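Local coordinates for fiber protein (PDB 3CNC) that forms the receptor-binding knob at the tip of the trimeric adenovirus 16 fiber, which probably attaches the virus to CD46 on host cells, at residues A[67-72]-A[208-213]. Residues are numbered along the deposited sequence; the frame is centred on the assembly and turned at random.
Sequences YITLMG and TSPFFF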
ATOM      1  N   TYR A  67       6.933  -1.732   6.208  1.00 45.34           N
ATOM      2  CA  TYR A  67       6.024  -2.676   6.857  1.00 45.34           C
ATOM      3  C   TYR A  67       6.221  -2.544   8.368  1.00 45.34           C
ATOM      4  O   TYR A  67       7.339  -2.637   8.858  1.00 45.34           O
ATOM      5  CB  TYR A  67       6.368  -4.103   6.421  1.00 48.55           C
ATOM      6  CG  TYR A  67       5.580  -5.196   7.118  1.00 48.55           C
ATOM      7  CD1 TYR A  67       4.444  -5.745   6.528  1.00 48.55           C
ATOM      8  CD2 TYR A  67       6.004  -5.718   8.349  1.00 48.55           C
ATOM      9  CE1 TYR A  67       3.751  -6.800   7.132  1.00 48.55           C
ATOM     10  CE2 TYR A  67       5.314  -6.774   8.973  1.00 48.55           C
ATOM     11  CZ  TYR A  67       4.195  -7.310   8.355  1.00 48.55           C
ATOM     12  OH  TYR A  67       3.539  -8.372   8.923  1.00 48.55           O
ATOM     13  N   ILE A  68       5.143  -2.339   9.115  1.00 38.28           N
ATOM     14  CA  ILE A  68       5.289  -2.188  10.555  1.00 38.28           C
ATOM     15  C   ILE A  68       4.148  -2.789  11.340  1.00 38.28           C
ATOM     16  O   ILE A  68       2.977  -2.666  10.967  1.00 38.28           O
ATOM     17  CB  ILE A  68       5.432  -0.694  10.970  1.00 35.48           C
ATOM     18  CG1 ILE A  68       5.783  -0.591  12.458  1.00 35.48           C
ATOM     19  CG2 ILE A  68       4.125   0.069  10.667  1.00 35.48           C
ATOM     20  CD1 ILE A  68       6.307   0.783  12.878  1.00 35.48           C
ATOM     21  N   THR A  69       4.521  -3.422  12.447  1.00 44.44           N
ATOM     22  CA  THR A  69       3.575  -4.058  13.339  1.00 44.44           C
ATOM     23  C   THR A  69       4.087  -4.076  14.792  1.00 44.44           C
ATOM     24  O   THR A  69       5.295  -4.159  15.047  1.00 44.44           O
ATOM     25  CB  THR A  69       3.291  -5.507  12.871  1.00 54.05           C
ATOM     26  OG1 THR A  69       1.996  -5.899  13.327  1.00 54.05           O
ATOM     27  CG2 THR A  69       4.332  -6.467  13.413  1.00 54.05           C
ATOM     28  N   LEU A  70       3.148  -4.000  15.733  1.00 52.79           N
ATOM     29  CA  LEU A  70       3.456  -4.009  17.164  1.00 52.79           C
ATOM     30  C   LEU A  70       2.833  -5.195  17.913  1.00 52.79           C
ATOM     31  O   LEU A  70       1.677  -5.560  17.673  1.00 52.79           O
ATOM     32  CB  LEU A  70       2.925  -2.741  17.817  1.00 51.36           C
ATOM     33  CG  LEU A  70       3.855  -1.639  18.296  1.00 51.36           C
ATOM     34  CD1 LEU A  70       3.008  -0.694  19.133  1.00 51.36           C
ATOM     35  CD2 LEU A  70       5.008  -2.188  19.149  1.00 51.36           C
ATOM     36  N   MET A  71       3.595  -5.794  18.822  1.00 56.92           N
ATOM     37  CA  MET A  71       3.056  -6.882  19.638  1.00 56.92           C
ATOM     38  C   MET A  71       3.433  -6.655  21.102  1.00 56.92           C
ATOM     39  O   MET A  71       4.615  -6.609  21.443  1.00 56.92           O
ATOM     40  CB  MET A  71       3.576  -8.248  19.189  1.00 62.24           C
ATOM     41  CG  MET A  71       2.848  -9.381  19.910  1.00 62.24           C
ATOM     42  SD  MET A  71       3.581 -11.017  19.736  1.00 62.24           S
ATOM     43  CE  MET A  71       2.519 -11.722  18.508  1.00 62.24           C
ATOM     44  N   GLY A  72       2.426  -6.501  21.961  1.00 54.14           N
ATOM     45  CA  GLY A  72       2.672  -6.271  23.379  1.00 54.14           C
ATOM     46  C   GLY A  72       3.498  -7.351  24.070  1.00 54.14           C
ATOM     47  O   GLY A  72       3.422  -8.529  23.716  1.00 54.14           O
ATOM     48  N   THR A 208      -1.163  -4.974  16.721  1.00 42.91           N
ATOM     49  CA  THR A 208      -1.641  -4.034  15.698  1.00 42.91           C
ATOM     50  C   THR A 208      -1.422  -4.786  14.393  1.00 42.91           C
ATOM     51  O   THR A 208      -0.356  -5.371  14.184  1.00 42.91           O
ATOM     52  CB  THR A 208      -0.833  -2.692  15.668  1.00 43.00           C
ATOM     53  OG1 THR A 208       0.542  -2.959  15.377  1.00 43.00           O
ATOM     54  CG2 THR A 208      -0.921  -1.968  17.032  1.00 43.00           C
ATOM     55  N   SER A 209      -2.430  -4.819  13.531  1.00 45.27           N
ATOM     56  CA  SER A 209      -2.256  -5.531  12.277  1.00 45.27           C
ATOM     57  C   SER A 209      -1.313  -4.722  11.380  1.00 45.27           C
ATOM     58  O   SER A 209      -1.131  -3.510  11.566  1.00 45.27           O
ATOM     59  CB  SER A 209      -3.606  -5.783  11.589  1.00 44.54           C
ATOM     60  OG  SER A 209      -4.255  -4.582  11.216  1.00 44.54           O
ATOM     61  N   PRO A 210      -0.684  -5.397  10.411  1.00 49.86           N
ATOM     62  CA  PRO A 210       0.258  -4.818   9.450  1.00 49.86           C
ATOM     63  C   PRO A 210      -0.134  -3.478   8.839  1.00 49.86           C
ATOM     64  O   PRO A 210      -1.208  -3.339   8.256  1.00 49.86           O
ATOM     65  CB  PRO A 210       0.374  -5.918   8.389  1.00 35.29           C
ATOM     66  CG  PRO A 210       0.304  -7.165   9.225  1.00 35.29           C
ATOM     67  CD  PRO A 210      -0.852  -6.842  10.170  1.00 35.29           C
ATOM     68  N   PHE A 211       0.738  -2.489   8.982  1.00 46.40           N
ATOM     69  CA  PHE A 211       0.492  -1.193   8.368  1.00 46.40           C
ATOM     70  C   PHE A 211       1.494  -1.029   7.210  1.00 46.40           C
ATOM     71  O   PHE A 211       2.695  -1.255   7.388  1.00 46.40           O
ATOM     72  CB  PHE A 211       0.673  -0.055   9.371  1.00 46.15           C
ATOM     73  CG  PHE A 211       0.490   1.307   8.758  1.00 46.15           C
ATOM     74  CD1 PHE A 211      -0.745   1.690   8.247  1.00 46.15           C
ATOM     75  CD2 PHE A 211       1.565   2.183   8.640  1.00 46.15           C
ATOM     76  CE1 PHE A 211      -0.903   2.921   7.623  1.00 46.15           C
ATOM     77  CE2 PHE A 211       1.417   3.422   8.015  1.00 46.15           C
ATOM     78  CZ  PHE A 211       0.184   3.790   7.507  1.00 46.15           C
ATOM     79  N   PHE A 212       1.003  -0.651   6.030  1.00 47.19           N
ATOM     80  CA  PHE A 212       1.871  -0.481   4.852  1.00 47.19           C
ATOM     81  C   PHE A 212       1.990   0.993   4.472  1.00 47.19           C
ATOM     82  O   PHE A 212       1.026   1.759   4.602  1.00 47.19           O
ATOM     83  CB  PHE A 212       1.312  -1.255   3.651  1.00 41.22           C
ATOM     84  CG  PHE A 212       0.837  -2.645   3.988  1.00 41.22           C
ATOM     85  CD1 PHE A 212      -0.486  -3.015   3.751  1.00 41.22           C
ATOM     86  CD2 PHE A 212       1.706  -3.579   4.563  1.00 41.22           C
ATOM     87  CE1 PHE A 212      -0.938  -4.302   4.086  1.00 41.22           C
ATOM     88  CE2 PHE A 212       1.265  -4.860   4.899  1.00 41.22           C
ATOM     89  CZ  PHE A 212      -0.050  -5.223   4.665  1.00 41.22           C
ATOM     90  N   PHE A 213       3.165   1.386   3.984  1.00 46.09           N
ATOM     91  CA  PHE A 213       3.386   2.772   3.598  1.00 46.09           C
ATOM     92  C   PHE A 213       4.654   2.907   2.768  1.00 46.09           C
ATOM     93  O   PHE A 213       5.477   1.993   2.736  1.00 46.09           O
ATOM     94  CB  PHE A 213       3.497   3.638   4.863  1.00 40.28           C
ATOM     95  CG  PHE A 213       4.641   3.246   5.758  1.00 40.28           C
ATOM     96  CD1 PHE A 213       5.825   3.977   5.757  1.00 40.28           C
ATOM     97  CD2 PHE A 213       4.552   2.112   6.566  1.00 40.28           C
ATOM     98  CE1 PHE A 213       6.906   3.585   6.543  1.00 40.28           C
ATOM     99  CE2 PHE A 213       5.627   1.714   7.350  1.00 40.28           C
ATOM    100  CZ  PHE A 213       6.805   2.449   7.340  1.00 40.28           C
TER
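Ile68 and Phe211 face each other as an antiparallel hydrogen-bonded pair: Phe211 N donates to Ile68 O at 3.0 Å, and Ile68 N returns the bond to Phe211 O at 3.2 Å. Two residues on, at Leu70, the pattern changes. Thr208 N still reaches Leu70 O at 3.1 Å, but Leu70 N is taken by a side chain, Thr208 OG1, at 2.8 Å. A chi1 of 61° sets that hydroxyl between the backbone N and carbonyl carbon of Thr208, facing the strand, while Thr208 O turns to within 2.6 Å of Thr69 OG1. The chain bows away at Ser209, whose OG and backbone bond to Tyr157. In the antiparallel beta-sandwich of the fiber knob, the Ile68-Phe211 bonds join 211-216 to one edge of 63-72, and the Thr208 bonds extend the contact before it; the other edge of 63-72 pairs with 51-60. Ile68 CG2 packs at 3.7 Å on Phe211 CB and meets the Phe211 ring at its edge, on the side facing Trp191 and Phe189 of the second sheet. On the opposite face from Ile68 and Phe211, Tyr67 lies alongside Pro210 and Phe212, its CD1 3.7 Å from Phe212 CE2 at that ring's edge; its hydroxyl hydrogen-bonds Tyr137 OH of a neighbouring subunit.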